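Local structure of decapping and exoribonuclease protein 1 (Kluyveromyces lactis, 4GPS) at residues W125-K128 with A129-D132. The protein removes NAD caps and N7-methylguanosine caps from the 5' ends of RNAs and degrades RNA as a 5'-3' exoribonuclease. Residues are numbered along the deposited sequence; the frame is centred on the assembly and turned at random.
Sequences WENK and AVKD
K131 lies over one face of the W125 indole, its CB making a CH-pi contact 3.7 Å from the centroid of the five-membered ring. This is the N-terminal turn of helix 128-131, on the surface of the RAI1-like PD-(D/E)XK nuclease fold, with N127 at the N-cap position. The closest approach is K131 CB to W125 CG, 3.4 Å, and the lysine chain then runs on past the pyrrole side of the ring, its CD 3.6 Å from W125 CD1. V130 meets the benzene half obliquely through CG1, 3.8 Å from W125 CE3. The indole also stacks with Y119 of helix 114-122 and meets the ring of F134 at a shallow angle, which joins that helix to the first turn of helix 128-131. K131 CG stands anti to its amide nitrogen (chi1 163°), which carries CG and CD across the pyrrole side, near NE1 and CD1. An alanine at W125 would remove the surface under the K131 methylenes and V130 CG1, and is likely to leave the lysine chain freer to turn. Just before the N-cap residue, the E126 carboxylate comes within 4.1 Å of V130 CG2 through OE1; E126 also packs on E115 and T118 of helix 114-122, and V130 on E115. K128 and K131 run side by side, CE to CD 3.8 Å, while their amino groups stay apart. Two backbone bonds close the turn: K131 N to N127 O, 3.0 Å with an N-H...O angle of 170°, and D132 N to K128 O, 2.8 Å long, its donor tilted 23° from the carbonyl plane.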
# COMPACT_ATOMS: atom_id res chain seq x y z
N TRP A 125 3.07 -25.08 15.66
CA TRP A 125 2.32 -24.64 16.84
C TRP A 125 2.91 -25.24 18.12
O TRP A 125 3.43 -26.35 18.10
CB TRP A 125 0.86 -25.08 16.71
CG TRP A 125 0.16 -24.48 15.55
CD1 TRP A 125 -0.11 -25.07 14.35
CD2 TRP A 125 -0.30 -23.13 15.44
NE1 TRP A 125 -0.69 -24.17 13.49
CE2 TRP A 125 -0.82 -22.97 14.14
CE3 TRP A 125 -0.31 -22.04 16.32
CZ2 TRP A 125 -1.36 -21.75 13.69
CZ3 TRP A 125 -0.86 -20.82 15.87
CH2 TRP A 125 -1.37 -20.70 14.57
N GLU A 126 2.82 -24.50 19.23
CA GLU A 126 3.31 -25.00 20.53
C GLU A 126 2.67 -26.37 20.83
O GLU A 126 3.37 -27.31 21.20
CB GLU A 126 2.93 -24.05 21.65
CG GLU A 126 3.56 -22.69 21.55
CD GLU A 126 2.82 -21.66 22.39
OE1 GLU A 126 2.68 -21.88 23.61
OE2 GLU A 126 2.38 -20.64 21.82
N ASN A 127 1.35 -26.44 20.68
CA ASN A 127 0.57 -27.66 20.92
C ASN A 127 -0.84 -27.59 20.31
O ASN A 127 -1.22 -26.57 19.74
CB ASN A 127 0.44 -27.89 22.42
CG ASN A 127 0.00 -26.65 23.16
OD1 ASN A 127 0.79 -26.01 23.86
ND2 ASN A 127 -1.27 -26.29 22.99
N LYS A 128 -1.60 -28.67 20.43
CA LYS A 128 -2.96 -28.76 19.90
C LYS A 128 -3.89 -27.68 20.44
O LYS A 128 -4.68 -27.12 19.68
CB LYS A 128 -3.60 -30.13 20.20
CG LYS A 128 -3.24 -31.26 19.24
CD LYS A 128 -4.03 -31.20 17.93
CE LYS A 128 -3.18 -30.65 16.77
NZ LYS A 128 -1.92 -31.42 16.52
N ALA A 129 -3.82 -27.42 21.74
CA ALA A 129 -4.67 -26.42 22.35
C ALA A 129 -4.50 -25.05 21.67
O ALA A 129 -5.47 -24.40 21.33
CB ALA A 129 -4.38 -26.31 23.84
N VAL A 130 -3.25 -24.63 21.49
CA VAL A 130 -2.97 -23.35 20.86
C VAL A 130 -3.38 -23.38 19.38
O VAL A 130 -4.02 -22.45 18.89
CB VAL A 130 -1.48 -22.98 20.98
CG1 VAL A 130 -1.15 -21.83 20.07
CG2 VAL A 130 -1.15 -22.63 22.44
N LYS A 131 -3.03 -24.44 18.67
CA LYS A 131 -3.38 -24.55 17.26
C LYS A 131 -4.88 -24.54 17.03
O LYS A 131 -5.35 -24.01 16.03
CB LYS A 131 -2.82 -25.82 16.63
CG LYS A 131 -3.49 -26.18 15.30
CD LYS A 131 -2.83 -27.42 14.72
CE LYS A 131 -3.76 -28.21 13.83
NZ LYS A 131 -3.38 -28.01 12.43
N ASP A 132 -5.63 -25.14 17.95
CA ASP A 132 -7.07 -25.18 17.77
C ASP A 132 -7.75 -23.86 18.08
O ASP A 132 -8.96 -23.74 17.88
CB ASP A 132 -7.70 -26.31 18.59
CG ASP A 132 -7.36 -27.68 18.04
OD1 ASP A 132 -7.03 -27.80 16.83
OD2 ASP A 132 -7.45 -28.65 18.83